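Local coordinates for uncharacterized protein (Klebsiella pneumoniae, PDB 2A2L), which is of unknown function but belongs to the HbpS-like family, whose name-giving relative degrades haem, so a haem-related role is possible, at residues S6-L14 with V110-G118. Sequence-based numbering, arbitrary orientation.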
loop_
_atom_site.group_PDB
_atom_site.type_symbol
_atom_site.label_atom_id
_atom_site.label_comp_id
_atom_site.label_asym_id
_atom_site.label_seq_id
_atom_site.Cartn_x
_atom_site.Cartn_y
_atom_site.Cartn_z
ATOM N N SER A 6 27.991 -21.616 2.802
ATOM C CA SER A 6 26.606 -21.969 2.538
ATOM C C SER A 6 26.135 -23.160 3.394
ATOM O O SER A 6 26.947 -24.002 3.794
ATOM C CB SER A 6 26.385 -22.181 1.036
ATOM O OG SER A 6 26.441 -23.533 0.678
ATOM N N GLN A 7 24.836 -23.211 3.693
ATOM C CA GLN A 7 24.253 -24.321 4.441
ATOM C C GLN A 7 23.274 -25.131 3.599
ATOM O O GLN A 7 22.698 -24.619 2.633
ATOM C CB GLN A 7 23.536 -23.811 5.689
ATOM C CG GLN A 7 24.136 -24.316 6.989
ATOM C CD GLN A 7 23.616 -23.564 8.210
ATOM O OE1 GLN A 7 22.943 -24.146 9.059
ATOM N NE2 GLN A 7 23.930 -22.267 8.303
ATOM N N GLN A 8 23.070 -26.387 3.990
ATOM C CA GLN A 8 22.145 -27.282 3.294
ATOM C C GLN A 8 20.812 -27.345 4.023
ATOM O O GLN A 8 20.772 -27.588 5.228
ATOM C CB GLN A 8 22.724 -28.689 3.218
ATOM C CG GLN A 8 23.585 -28.924 2.011
ATOM C CD GLN A 8 24.844 -29.717 2.338
ATOM O OE1 GLN A 8 24.959 -30.313 3.416
ATOM N NE2 GLN A 8 25.793 -29.735 1.403
ATOM N N VAL A 9 19.726 -27.110 3.291
ATOM C CA VAL A 9 18.371 -27.137 3.856
ATOM C C VAL A 9 17.388 -27.853 2.942
ATOM O O VAL A 9 17.536 -27.863 1.712
ATOM C CB VAL A 9 17.805 -25.731 4.169
ATOM C CG1 VAL A 9 18.424 -25.181 5.427
ATOM C CG2 VAL A 9 17.995 -24.777 2.991
ATOM N N GLN A 10 16.386 -28.443 3.575
ATOM C CA GLN A 10 15.300 -29.109 2.895
ATOM C C GLN A 10 14.076 -28.202 2.705
ATOM O O GLN A 10 13.657 -27.504 3.619
ATOM C CB GLN A 10 14.924 -30.358 3.673
ATOM C CG GLN A 10 14.486 -31.495 2.790
ATOM C CD GLN A 10 15.619 -32.405 2.367
ATOM O OE1 GLN A 10 15.463 -33.219 1.446
ATOM N NE2 GLN A 10 16.769 -32.278 3.037
ATOM N N THR A 11 13.536 -28.218 1.490
ATOM C CA THR A 11 12.304 -27.535 1.147
ATOM C C THR A 11 11.214 -28.563 0.770
ATOM O O THR A 11 11.506 -29.599 0.175
ATOM C CB THR A 11 12.549 -26.460 0.030
ATOM O OG1 THR A 11 11.419 -25.570 -0.079
ATOM C CG2 THR A 11 12.854 -27.093 -1.332
ATOM N N ILE A 12 9.970 -28.295 1.141
ATOM C CA ILE A 12 8.851 -29.111 0.652
ATOM C C ILE A 12 8.604 -28.835 -0.847
ATOM O O ILE A 12 9.010 -27.790 -1.379
ATOM C CB ILE A 12 7.551 -28.964 1.546
ATOM C CG1 ILE A 12 6.532 -30.080 1.254
ATOM C CG2 ILE A 12 6.923 -27.579 1.426
ATOM C CD1 ILE A 12 5.464 -30.314 2.344
ATOM N N THR A 13 7.961 -29.788 -1.515
ATOM C CA THR A 13 7.787 -29.774 -2.953
ATOM C C THR A 13 6.318 -29.571 -3.332
ATOM O O THR A 13 5.416 -29.698 -2.501
ATOM C CB THR A 13 8.264 -31.109 -3.584
ATOM O OG1 THR A 13 7.553 -32.204 -2.980
ATOM C CG2 THR A 13 9.787 -31.291 -3.407
ATOM N N LEU A 14 6.094 -29.260 -4.598
ATOM C CA LEU A 14 4.769 -29.257 -5.156
ATOM C C LEU A 14 4.133 -30.656 -5.084
ATOM O O LEU A 14 2.975 -30.805 -4.701
ATOM C CB LEU A 14 4.830 -28.751 -6.597
ATOM C CG LEU A 14 3.544 -28.788 -7.412
ATOM C CD1 LEU A 14 2.430 -28.066 -6.674
ATOM C CD2 LEU A 14 3.797 -28.158 -8.768
ATOM N N VAL A 110 5.727 -27.491 8.598
ATOM C CA VAL A 110 5.975 -28.880 8.227
ATOM C C VAL A 110 7.389 -29.239 8.670
ATOM O O VAL A 110 8.350 -28.621 8.213
ATOM C CB VAL A 110 5.863 -29.087 6.691
ATOM C CG1 VAL A 110 6.125 -30.544 6.325
ATOM C CG2 VAL A 110 4.506 -28.648 6.176
ATOM N N ILE A 111 7.506 -30.219 9.557
ATOM C CA ILE A 111 8.790 -30.555 10.171
ATOM C C ILE A 111 9.338 -31.891 9.661
ATOM O O ILE A 111 8.782 -32.964 9.932
ATOM C CB ILE A 111 8.694 -30.595 11.709
ATOM C CG1 ILE A 111 8.383 -29.202 12.264
ATOM C CG2 ILE A 111 9.951 -31.203 12.332
ATOM C CD1 ILE A 111 7.305 -29.225 13.320
ATOM N N PHE A 112 10.436 -31.819 8.929
ATOM C CA PHE A 112 11.080 -33.009 8.400
ATOM C C PHE A 112 12.546 -32.987 8.825
ATOM O O PHE A 112 13.267 -32.039 8.507
ATOM C CB PHE A 112 10.968 -33.013 6.878
ATOM C CG PHE A 112 11.117 -34.385 6.234
ATOM C CD1 PHE A 112 10.417 -35.494 6.719
ATOM C CD2 PHE A 112 11.907 -34.540 5.098
ATOM C CE1 PHE A 112 10.532 -36.739 6.106
ATOM C CE2 PHE A 112 12.028 -35.785 4.468
ATOM C CZ PHE A 112 11.338 -36.887 4.978
ATOM N N ASN A 113 12.969 -34.024 9.552
ATOM C CA ASN A 113 14.362 -34.207 9.962
ATOM C C ASN A 113 14.770 -33.048 10.851
ATOM O O ASN A 113 15.766 -32.355 10.584
ATOM C CB ASN A 113 15.321 -34.334 8.760
ATOM C CG ASN A 113 14.899 -35.417 7.766
ATOM O OD1 ASN A 113 14.404 -36.482 8.157
ATOM N ND2 ASN A 113 15.109 -35.149 6.469
ATOM N N GLU A 114 13.972 -32.823 11.889
ATOM C CA GLU A 114 14.242 -31.755 12.844
ATOM C C GLU A 114 14.537 -30.389 12.164
ATOM O O GLU A 114 15.567 -29.744 12.402
ATOM C CB GLU A 114 15.357 -32.212 13.785
ATOM C CG GLU A 114 14.889 -33.322 14.757
ATOM C CD GLU A 114 16.019 -34.263 15.163
ATOM O OE1 GLU A 114 17.122 -34.150 14.579
ATOM O OE2 GLU A 114 15.799 -35.114 16.062
ATOM N N GLN A 115 13.616 -29.978 11.298
ATOM C CA GLN A 115 13.830 -28.866 10.392
ATOM C C GLN A 115 12.499 -28.472 9.789
ATOM O O GLN A 115 11.658 -29.334 9.499
ATOM C CB GLN A 115 14.759 -29.301 9.270
ATOM C CG GLN A 115 15.502 -28.177 8.566
ATOM C CD GLN A 115 16.069 -28.646 7.246
ATOM O OE1 GLN A 115 16.348 -27.848 6.360
ATOM N NE2 GLN A 115 16.224 -29.959 7.104
ATOM N N VAL A 116 12.318 -27.171 9.584
ATOM C CA VAL A 116 11.072 -26.635 9.042
ATOM C C VAL A 116 11.222 -26.444 7.535
ATOM O O VAL A 116 11.975 -25.595 7.066
ATOM C CB VAL A 116 10.686 -25.321 9.772
ATOM C CG1 VAL A 116 9.682 -24.482 8.981
ATOM C CG2 VAL A 116 10.160 -25.631 11.151
ATOM N N ILE A 117 10.518 -27.255 6.768
ATOM C CA ILE A 117 10.773 -27.318 5.336
ATOM C C ILE A 117 9.772 -26.481 4.528
ATOM O O ILE A 117 9.787 -26.474 3.285
ATOM C CB ILE A 117 10.823 -28.786 4.831
ATOM C CG1 ILE A 117 9.474 -29.482 5.017
ATOM C CG2 ILE A 117 11.918 -29.565 5.549
ATOM C CD1 ILE A 117 9.355 -30.752 4.230
ATOM N N GLY A 118 8.914 -25.766 5.249
ATOM C CA GLY A 118 7.731 -25.161 4.666
ATOM C C GLY A 118 6.649 -25.053 5.711
ATOM O O GLY A 118 6.913 -25.260 6.899
#
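Gln10 and Ile12, alternate residues of the N-terminal strand 6-12, take hold of the beta hairpin 110-118 through their backbone N-H groups. This hairpin, which joins strands 107-111 and 116-123, belongs to the antiparallel sheet of the HbpS-like domain; its pairing shows in the bonds from Val110 N to Gly118 O and from Ile117 N to Val110 O. Strand 6-12 passes strand 116-118 in roughly the same direction, the axes 4.8 Å apart at 35°.

Two hydrogen bonds carry the polar contact. Ile12 N donates to Ile117 O over 2.8 Å, and Thr11 CA adds a CA-H...O contact to the same oxygen at 3.5 Å. The other bond uses a side chain: Gln10 N reaches Gln115 OE1 at 2.8 Å in a nearly straight bond, approaching 21° off the carbonyl plane. Gln115 reaches across to the strand because its CG lies opposite the backbone N (chi1 -157°) and its chain runs on extended, which brings the amide oxygen to Gln10; the same OE1 lies 3.3 Å from Val9 CA.

Apolar contact centres on Ile12 and Ile117, whose side chains cross at about a right angle, Ile12 CB resting 3.7 Å from Ile117 CD1. Ile12 CD1 lies 4.0 Å from Val110 CG1, these two side chains also crossing at about a right angle, and Phe141 of helix 127-143 packs on all three residues.

The CB of Thr11 points away from the hairpin, and its OG1 is bonded to Arg42 N. Residues 6-11 also form an antiparallel ladder with a strand of the second subunit, where Gln10 OE1 bonds Ser6 OG of that chain. On the hairpin side of Gln10, Ile117 CG2 lies 3.6 Å from Gln10 CB.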